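Local coordinates for protein transcobalamin-1 (Homo sapiens, PDB 4KKI) that binds vitamin B12 with femtomolar affinity, transports it and protects it from the acidity of the stomach, at residues A[170-175]-A[218-223]; A[181-186]-A[226-231]; A[188-193]-A[244-249]. One frame throughout, in Å; residues are numbered along the deposited sequence.

How the contacts relate
All three contacts belong to the helical N-terminal domain. Contact 3 is entirely buried, whereas contacts 1 and 2 are partly buried. Contacts 1 and 2 use the same helix, 213-229: contact 1 sets a loop turn on its middle, and contact 2 sets a strand and the start of helix 185-203 on its C-terminal part. Contact 3 pairs helix 185-203, further along, with helix 244-252. The chemistry changes with place. Contact 1 is a ring-and-proline contact with one weak hydroxyl bond, contact 2 adds a hydrogen bond from the amide of exposed Gln182 to the carboxylate of Glu231, and contact 3 has no hydrogen bond across it. Ile228 of contact 2 packs directly against Ala189 of contact 3.

Contact 1 (A[170-175]-A[218-223]); sequences FTPENK and SIYTKS
The ring of Tyr220 lies against the loop, with one face taken by Thr171 and Pro172. Thr171 CA sits almost over the centre, 3.9 Å from the centroid of the Tyr220 ring, a CH-pi contact 13° off the ring normal. Pro172 joins it on that face, its CD 3.5 Å from Tyr220 CD1. The carbonyl oxygen of Phe170 approaches obliquely, 3.6 Å from Tyr220 CD2. CG of Tyr220 stands anti to its carbonyl carbon (chi1 -71°), which carries the ring along the loop backbone until its hydroxyl reaches Thr171. There OG1 of Thr171 donates a weak bond of 3.4 Å to Tyr220 OH; the stronger partner of that hydroxyl is the backbone oxygen of Val167, in helix 163-169. One turn further along the helix, Ser223 OG touches Pro172 CB at 3.3 Å, and Pro172 CG rests 3.5 Å from Tyr220 O. The proline ring thus fits between the tyrosine and the serine. Phe170 turns its own ring inward, onto Leu147 and Val151 of helix 144-156. Asn174 N closes on Thr171 O at 2.8 Å, making a type I beta turn with proline in its second position, as suits that residue. This is a connecting turn just beyond a helix end, laid on a neighbouring helix of the alpha6-alpha6 barrel.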
loop_
_atom_site.group_PDB
_atom_site.type_symbol
_atom_site.label_atom_id
_atom_site.label_comp_id
_atom_site.label_asym_id
_atom_site.label_seq_id
_atom_site.Cartn_x
_atom_site.Cartn_y
_atom_site.Cartn_z
ATOM N N PHE A 170 -1.061 -18.517 1.477
ATOM C CA PHE A 170 -2.015 -17.434 1.715
ATOM C C PHE A 170 -3.082 -17.736 2.768
ATOM O O PHE A 170 -4.079 -17.021 2.865
ATOM C CB PHE A 170 -2.666 -16.987 0.403
ATOM C CG PHE A 170 -1.813 -16.054 -0.409
ATOM C CD1 PHE A 170 -0.757 -16.539 -1.165
ATOM C CD2 PHE A 170 -2.065 -14.690 -0.414
ATOM C CE1 PHE A 170 0.033 -15.682 -1.912
ATOM C CE2 PHE A 170 -1.279 -13.829 -1.158
ATOM C CZ PHE A 170 -0.228 -14.326 -1.909
ATOM N N THR A 171 -2.867 -18.789 3.552
ATOM C CA THR A 171 -3.766 -19.134 4.651
ATOM C C THR A 171 -3.942 -17.953 5.603
ATOM O O THR A 171 -2.961 -17.380 6.072
ATOM C CB THR A 171 -3.226 -20.324 5.456
ATOM O OG1 THR A 171 -2.541 -21.228 4.580
ATOM C CG2 THR A 171 -4.362 -21.056 6.160
ATOM N N PRO A 172 -5.200 -17.593 5.897
ATOM C CA PRO A 172 -5.543 -16.429 6.726
ATOM C C PRO A 172 -4.897 -16.437 8.112
ATOM O O PRO A 172 -4.812 -15.386 8.747
ATOM C CB PRO A 172 -7.063 -16.538 6.859
ATOM C CG PRO A 172 -7.487 -17.276 5.644
ATOM C CD PRO A 172 -6.402 -18.272 5.388
ATOM N N GLU A 173 -4.452 -17.598 8.574
ATOM C CA GLU A 173 -3.842 -17.693 9.895
ATOM C C GLU A 173 -2.331 -17.470 9.844
ATOM O O GLU A 173 -1.669 -17.434 10.881
ATOM C CB GLU A 173 -4.173 -19.036 10.553
ATOM C CG GLU A 173 -5.667 -19.276 10.754
ATOM C CD GLU A 173 -6.326 -18.216 11.626
ATOM O OE1 GLU A 173 -5.667 -17.716 12.562
ATOM O OE2 GLU A 173 -7.503 -17.883 11.371
ATOM N N ASN A 174 -1.794 -17.316 8.636
ATOM C CA ASN A 174 -0.370 -17.052 8.457
ATOM C C ASN A 174 0.044 -15.764 9.157
ATOM O O ASN A 174 -0.662 -14.758 9.090
ATOM C CB ASN A 174 -0.010 -16.975 6.973
ATOM C CG ASN A 174 1.488 -16.919 6.738
ATOM O OD1 ASN A 174 2.119 -15.873 6.901
ATOM N ND2 ASN A 174 2.065 -18.048 6.344
ATOM N N LYS A 175 1.194 -15.805 9.821
ATOM C CA LYS A 175 1.656 -14.693 10.645
ATOM C C LYS A 175 1.877 -13.406 9.852
ATOM O O LYS A 175 1.788 -12.309 10.403
ATOM C CB LYS A 175 2.943 -15.077 11.379
ATOM C CG LYS A 175 4.087 -15.478 10.460
ATOM C CD LYS A 175 5.352 -15.789 11.245
ATOM C CE LYS A 175 6.501 -16.148 10.316
ATOM N NZ LYS A 175 7.761 -16.423 11.063
ATOM N N SER A 218 -11.557 -19.879 -1.733
ATOM C CA SER A 218 -12.804 -19.223 -1.348
ATOM C C SER A 218 -12.925 -19.112 0.167
ATOM O O SER A 218 -13.381 -18.094 0.689
ATOM C CB SER A 218 -14.010 -19.985 -1.910
ATOM O OG SER A 218 -14.007 -19.970 -3.327
ATOM N N ILE A 219 -12.518 -20.169 0.864
ATOM C CA ILE A 219 -12.528 -20.179 2.323
ATOM C C ILE A 219 -11.529 -19.162 2.874
ATOM O O ILE A 219 -11.832 -18.441 3.827
ATOM C CB ILE A 219 -12.237 -21.591 2.880
ATOM C CG1 ILE A 219 -13.371 -22.549 2.503
ATOM C CG2 ILE A 219 -12.060 -21.551 4.391
ATOM C CD1 ILE A 219 -13.145 -23.983 2.936
ATOM N N TYR A 220 -10.347 -19.103 2.262
ATOM C CA TYR A 220 -9.345 -18.100 2.617
ATOM C C TYR A 220 -9.930 -16.699 2.476
ATOM O O TYR A 220 -9.779 -15.861 3.364
ATOM C CB TYR A 220 -8.105 -18.208 1.721
ATOM C CG TYR A 220 -7.237 -19.421 1.956
ATOM C CD1 TYR A 220 -7.575 -20.378 2.905
ATOM C CD2 TYR A 220 -6.066 -19.604 1.230
ATOM C CE1 TYR A 220 -6.778 -21.485 3.117
ATOM C CE2 TYR A 220 -5.262 -20.706 1.435
ATOM C CZ TYR A 220 -5.622 -21.643 2.379
ATOM O OH TYR A 220 -4.820 -22.742 2.585
ATOM N N THR A 221 -10.593 -16.457 1.348
ATOM C CA THR A 221 -11.203 -15.163 1.070
ATOM C C THR A 221 -12.287 -14.836 2.091
ATOM O O THR A 221 -12.364 -13.713 2.588
ATOM C CB THR A 221 -11.813 -15.109 -0.347
ATOM O OG1 THR A 221 -10.809 -15.431 -1.315
ATOM C CG2 THR A 221 -12.358 -13.722 -0.634
ATOM N N LYS A 222 -13.120 -15.827 2.397
ATOM C CA LYS A 222 -14.172 -15.676 3.398
ATOM C C LYS A 222 -13.611 -15.230 4.748
ATOM O O LYS A 222 -14.129 -14.302 5.368
ATOM C CB LYS A 222 -14.940 -16.990 3.560
ATOM C CG LYS A 222 -16.065 -16.932 4.579
ATOM C CD LYS A 222 -16.864 -18.225 4.587
ATOM C CE LYS A 222 -17.955 -18.200 5.648
ATOM N NZ LYS A 222 -17.401 -18.101 7.026
ATOM N N SER A 223 -12.547 -15.893 5.190
ATOM C CA SER A 223 -11.901 -15.567 6.457
ATOM C C SER A 223 -11.276 -14.170 6.438
ATOM O O SER A 223 -11.393 -13.415 7.405
ATOM C CB SER A 223 -10.841 -16.619 6.799
ATOM O OG SER A 223 -10.131 -16.272 7.976
#

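Contact 2 (A[181-186]-A[226-231]); sequences SQFSVD and EKILSE
With chi1 at 169°, Phe183 swings its ring away from its own backbone nitrogen and into helix 213-229, where one face comes to lie over Lys227 CB. The chain of Gln182 bends at chi2 (63°), and this kink brings its amide round to the carboxylate of Glu231. Lys227 CB stands almost over the ring centre, 3.8 Å from the centroid of Phe183, a CH-pi contact. Lys227 CD continues on the same side, past the ring's outline, 3.9 Å from Phe183 CE1, while the amine runs on to the hydroxyl of Tyr178. The CG of Glu231 lies near the plane of the Phe183 ring, at its edge, and Ile228 CG1 touches Phe183 CE2 at 4.0 Å. Val185 slides past Glu231 in the opposite direction, its CG2 3.7 Å from Glu231 CB, so the aliphatic part of the glutamate is used as packing. Gln182 NE2 gives a nearly straight bond of 3.1 Å to Glu231 OE1. The bond lies in the amide plane but meets the oxygen from above the carboxylate, 77° out of its plane. The same nitrogen reaches the carbonyl of its neighbour, with Gln182 NE2 2.9 Å from Phe183 O. The short antiparallel strand 182-183 leads through Ser184, at the N-cap, into helix 185-203, and this strand-to-helix junction packs on the C-terminal part of helix 213-229 in the alpha6-alpha6 barrel domain. Just beyond, Asp186, whose CB points away from residues 226-231, binds cyanocobalamin through OD2. Two acceptors on one NE2 fix how the amide is turned. Because the amide is neutral, Glu231 gains a hydrogen bond here but no countercharge; Lys233 makes a long, weak ion pair with Glu231 OE1, so the negative charge of Glu231 is probably little offset within the contact.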
loop_
_atom_site.group_PDB
_atom_site.type_symbol
_atom_site.label_atom_id
_atom_site.label_comp_id
_atom_site.label_asym_id
_atom_site.label_seq_id
_atom_site.Cartn_x
_atom_site.Cartn_y
_atom_site.Cartn_z
ATOM N N SER A 181 0.031 -7.619 17.042
ATOM C CA SER A 181 -1.287 -8.168 17.334
ATOM C C SER A 181 -2.311 -7.638 16.336
ATOM O O SER A 181 -3.453 -8.094 16.302
ATOM C CB SER A 181 -1.710 -7.809 18.759
ATOM O OG SER A 181 -1.806 -6.403 18.923
ATOM N N GLN A 182 -1.889 -6.677 15.522
ATOM C CA GLN A 182 -2.789 -6.006 14.593
ATOM C C GLN A 182 -2.852 -6.687 13.228
ATOM O O GLN A 182 -1.834 -6.850 12.555
ATOM C CB GLN A 182 -2.378 -4.541 14.424
ATOM C CG GLN A 182 -3.206 -3.775 13.405
ATOM C CD GLN A 182 -4.666 -3.669 13.801
ATOM O OE1 GLN A 182 -4.993 -3.507 14.978
ATOM N NE2 GLN A 182 -5.554 -3.766 12.818
ATOM N N PHE A 183 -4.046 -7.069 12.810
ATOM C CA PHE A 183 -4.239 -7.596 11.476
ATOM C C PHE A 183 -4.030 -6.469 10.475
ATOM O O PHE A 183 -4.606 -5.405 10.608
ATOM C CB PHE A 183 -5.638 -8.184 11.347
ATOM C CG PHE A 183 -6.041 -8.512 9.939
ATOM C CD1 PHE A 183 -5.594 -9.662 9.324
ATOM C CD2 PHE A 183 -6.889 -7.680 9.241
ATOM C CE1 PHE A 183 -5.976 -9.971 8.042
ATOM C CE2 PHE A 183 -7.274 -7.982 7.957
ATOM C CZ PHE A 183 -6.820 -9.129 7.356
ATOM N N SER A 184 -3.181 -6.706 9.488
ATOM C CA SER A 184 -2.917 -5.716 8.449
ATOM C C SER A 184 -4.033 -5.715 7.410
ATOM O O SER A 184 -4.102 -6.602 6.554
ATOM C CB SER A 184 -1.566 -5.978 7.777
ATOM O OG SER A 184 -1.330 -5.052 6.727
ATOM N N VAL A 185 -4.894 -4.713 7.489
ATOM C CA VAL A 185 -6.010 -4.570 6.574
ATOM C C VAL A 185 -5.528 -4.443 5.138
ATOM O O VAL A 185 -6.074 -5.058 4.241
ATOM C CB VAL A 185 -6.859 -3.345 6.947
ATOM C CG1 VAL A 185 -7.953 -3.102 5.924
ATOM C CG2 VAL A 185 -7.446 -3.525 8.331
ATOM N N ASP A 186 -4.489 -3.648 4.938
ATOM C CA ASP A 186 -3.918 -3.431 3.611
ATOM C C ASP A 186 -3.491 -4.757 2.994
ATOM O O ASP A 186 -3.811 -5.057 1.842
ATOM C CB ASP A 186 -2.703 -2.504 3.698
ATOM C CG ASP A 186 -2.949 -1.288 4.572
ATOM O OD1 ASP A 186 -3.015 -1.452 5.809
ATOM O OD2 ASP A 186 -3.063 -0.169 4.027
ATOM N N GLU A 226 -13.938 -11.394 6.710
ATOM C CA GLU A 226 -14.368 -11.272 8.095
ATOM C C GLU A 226 -13.359 -10.487 8.934
ATOM O O GLU A 226 -13.742 -9.616 9.715
ATOM C CB GLU A 226 -14.608 -12.657 8.695
ATOM C CG GLU A 226 -15.740 -13.412 8.020
ATOM C CD GLU A 226 -15.740 -14.888 8.356
ATOM O OE1 GLU A 226 -14.760 -15.360 8.967
ATOM O OE2 GLU A 226 -16.722 -15.575 8.006
ATOM N N LYS A 227 -12.075 -10.791 8.761
ATOM C CA LYS A 227 -11.013 -10.085 9.476
ATOM C C LYS A 227 -10.917 -8.623 9.047
ATOM O O LYS A 227 -10.614 -7.749 9.858
ATOM C CB LYS A 227 -9.661 -10.772 9.267
ATOM C CG LYS A 227 -9.565 -12.168 9.854
ATOM C CD LYS A 227 -8.257 -12.837 9.455
ATOM C CE LYS A 227 -8.143 -14.229 10.051
ATOM N NZ LYS A 227 -8.048 -14.179 11.535
ATOM N N ILE A 228 -11.166 -8.363 7.767
ATOM C CA ILE A 228 -11.177 -6.994 7.265
ATOM C C ILE A 228 -12.320 -6.203 7.901
ATOM O O ILE A 228 -12.110 -5.112 8.429
ATOM C CB ILE A 228 -11.284 -6.948 5.726
ATOM C CG1 ILE A 228 -9.956 -7.356 5.090
ATOM C CG2 ILE A 228 -11.662 -5.552 5.253
ATOM C CD1 ILE A 228 -10.011 -7.458 3.580
ATOM N N LEU A 229 -13.523 -6.768 7.866
ATOM C CA LEU A 229 -14.699 -6.118 8.436
ATOM C C LEU A 229 -14.608 -5.960 9.954
ATOM O O LEU A 229 -15.215 -5.056 10.527
ATOM C CB LEU A 229 -15.972 -6.879 8.059
ATOM C CG LEU A 229 -16.454 -6.687 6.621
ATOM C CD1 LEU A 229 -17.577 -7.652 6.293
ATOM C CD2 LEU A 229 -16.904 -5.251 6.414
ATOM N N SER A 230 -13.847 -6.839 10.599
ATOM C CA SER A 230 -13.651 -6.765 12.044
ATOM C C SER A 230 -12.841 -5.535 12.433
ATOM O O SER A 230 -12.803 -5.153 13.602
ATOM C CB SER A 230 -12.949 -8.022 12.562
ATOM O OG SER A 230 -13.769 -9.166 12.404
ATOM N N GLU A 231 -12.185 -4.925 11.451
ATOM C CA GLU A 231 -11.373 -3.742 11.703
ATOM C C GLU A 231 -12.108 -2.475 11.285
ATOM O O GLU A 231 -11.517 -1.397 11.232
ATOM C CB GLU A 231 -10.034 -3.837 10.966
ATOM C CG GLU A 231 -9.205 -5.069 11.307
ATOM C CD GLU A 231 -8.651 -5.048 12.722
ATOM O OE1 GLU A 231 -8.585 -3.959 13.333
ATOM O OE2 GLU A 231 -8.277 -6.128 13.224
#

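Contact 3 (A[188-193]-A[244-249]); sequences GAMAVL and TGEAMQ
Ala189 presses its methyl into the backbone of helix 244-252, with Ala189 CB 3.4 Å from Glu246 O and 3.8 Å from Ala247 CA. With just the methyl of Ala189 between them here, the backbones come close: the CA atoms of Ala189 and Ala247 are 5.1 Å apart, and the axes of the two short segments approach to 8.3 Å. On one flank of the alanine, Met190 bends at chi2 and chi3, which turns its methyl back onto the carboxylate of Glu246; Met190 CE lies 3.4 Å from Glu246 OE1 and almost equally near the other oxygen. Leu193, one turn on, straddles Gln249, crossing it at about a right angle. Its CD1 meets Gln249 OE1 at 3.6 Å, while Leu193 CD2 rests 3.8 Å from Gln249 O. Replacing Leu193 by an alanine would remove both methyls and would probably open a gap beside Gln249, leaving that side chain less confined on this flank. The two segments run in nearly the same direction, 29° apart, consistent with neighbours in one layer of the alpha6-alpha6 barrel, with helix 213-229 between them in the chain. No hydrogen bond crosses between them, and the polar ends are held from outside. The carboxylate of Glu246 bonds to the hydroxyl of Tyr145, a cobalamin-binding residue, and its side chain comes within about 4 Å of the bound cyanocobalamin at the nearest atoms. Gln249 OE1 accepts from the backbone nitrogen of Phe299, and Met190 also touches the side chain of Phe299 as well as Tyr145, Ser148 and Leu149 of helix 144-156.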
loop_
_atom_site.group_PDB
_atom_site.type_symbol
_atom_site.label_atom_id
_atom_site.label_comp_id
_atom_site.label_asym_id
_atom_site.label_seq_id
_atom_site.Cartn_x
_atom_site.Cartn_y
_atom_site.Cartn_z
ATOM N N GLY A 188 -4.402 -7.857 3.990
ATOM C CA GLY A 188 -5.589 -8.676 3.817
ATOM C C GLY A 188 -6.394 -8.283 2.591
ATOM O O GLY A 188 -6.896 -9.141 1.866
ATOM N N ALA A 189 -6.506 -6.979 2.353
ATOM C CA ALA A 189 -7.269 -6.473 1.219
ATOM C C ALA A 189 -6.610 -6.850 -0.101
ATOM O O ALA A 189 -7.278 -7.319 -1.025
ATOM C CB ALA A 189 -7.439 -4.960 1.317
ATOM N N MET A 190 -5.298 -6.651 -0.189
ATOM C CA MET A 190 -4.578 -6.979 -1.412
ATOM C C MET A 190 -4.590 -8.486 -1.656
ATOM O O MET A 190 -4.661 -8.938 -2.801
ATOM C CB MET A 190 -3.144 -6.443 -1.377
ATOM C CG MET A 190 -2.463 -6.428 -2.749
ATOM S SD MET A 190 -3.338 -5.404 -3.959
ATOM C CE MET A 190 -3.169 -3.781 -3.218
ATOM N N ALA A 191 -4.535 -9.261 -0.575
ATOM C CA ALA A 191 -4.621 -10.716 -0.673
ATOM C C ALA A 191 -5.976 -11.133 -1.235
ATOM O O ALA A 191 -6.056 -11.999 -2.105
ATOM C CB ALA A 191 -4.382 -11.360 0.685
ATOM N N VAL A 192 -7.038 -10.506 -0.738
ATOM C CA VAL A 192 -8.383 -10.761 -1.240
ATOM C C VAL A 192 -8.489 -10.473 -2.735
ATOM O O VAL A 192 -9.089 -11.248 -3.481
ATOM C CB VAL A 192 -9.437 -9.938 -0.473
ATOM C CG1 VAL A 192 -10.759 -9.916 -1.226
ATOM C CG2 VAL A 192 -9.624 -10.502 0.928
ATOM N N LEU A 193 -7.897 -9.367 -3.174
ATOM C CA LEU A 193 -7.928 -9.006 -4.589
ATOM C C LEU A 193 -7.175 -10.041 -5.417
ATOM O O LEU A 193 -7.608 -10.412 -6.510
ATOM C CB LEU A 193 -7.327 -7.615 -4.810
ATOM C CG LEU A 193 -8.124 -6.431 -4.260
ATOM C CD1 LEU A 193 -7.311 -5.155 -4.357
ATOM C CD2 LEU A 193 -9.442 -6.283 -5.005
ATOM N N THR A 244 -8.365 2.116 4.061
ATOM C CA THR A 244 -9.781 2.038 3.716
ATOM C C THR A 244 -10.028 1.885 2.216
ATOM O O THR A 244 -10.891 1.110 1.797
ATOM C CB THR A 244 -10.540 3.265 4.236
ATOM O OG1 THR A 244 -10.468 3.296 5.668
ATOM C CG2 THR A 244 -11.993 3.210 3.815
ATOM N N GLY A 245 -9.264 2.618 1.414
ATOM C CA GLY A 245 -9.442 2.626 -0.029
ATOM C C GLY A 245 -9.318 1.252 -0.656
ATOM O O GLY A 245 -10.177 0.832 -1.431
ATOM N N GLU A 246 -8.250 0.542 -0.316
ATOM C CA GLU A 246 -8.034 -0.788 -0.862
ATOM C C GLU A 246 -8.885 -1.835 -0.145
ATOM O O GLU A 246 -9.187 -2.886 -0.707
ATOM C CB GLU A 246 -6.545 -1.143 -0.856
ATOM C CG GLU A 246 -5.716 -0.194 -1.722
ATOM C CD GLU A 246 -4.277 -0.640 -1.909
ATOM O OE1 GLU A 246 -3.708 -1.254 -0.982
ATOM O OE2 GLU A 246 -3.714 -0.373 -2.994
ATOM N N ALA A 247 -9.295 -1.536 1.084
ATOM C CA ALA A 247 -10.241 -2.402 1.779
ATOM C C ALA A 247 -11.582 -2.385 1.048
ATOM O O ALA A 247 -12.223 -3.424 0.895
ATOM C CB ALA A 247 -10.406 -1.978 3.230
ATOM N N MET A 248 -11.991 -1.203 0.592
ATOM C CA MET A 248 -13.210 -1.060 -0.201
ATOM C C MET A 248 -13.143 -1.897 -1.479
ATOM O O MET A 248 -14.114 -2.564 -1.837
ATOM C CB MET A 248 -13.480 0.411 -0.546
ATOM C CG MET A 248 -13.801 1.304 0.652
ATOM S SD MET A 248 -13.976 3.051 0.215
ATOM C CE MET A 248 -15.433 3.002 -0.825
ATOM N N GLN A 249 -11.996 -1.864 -2.158
ATOM C CA GLN A 249 -11.789 -2.680 -3.353
ATOM C C GLN A 249 -12.021 -4.152 -3.047
ATOM O O GLN A 249 -12.736 -4.843 -3.774
ATOM C CB GLN A 249 -10.370 -2.513 -3.903
ATOM C CG GLN A 249 -10.075 -1.169 -4.533
ATOM C CD GLN A 249 -8.759 -1.174 -5.287
ATOM O OE1 GLN A 249 -8.425 -2.148 -5.963
ATOM N NE2 GLN A 249 -7.999 -0.091 -5.165
#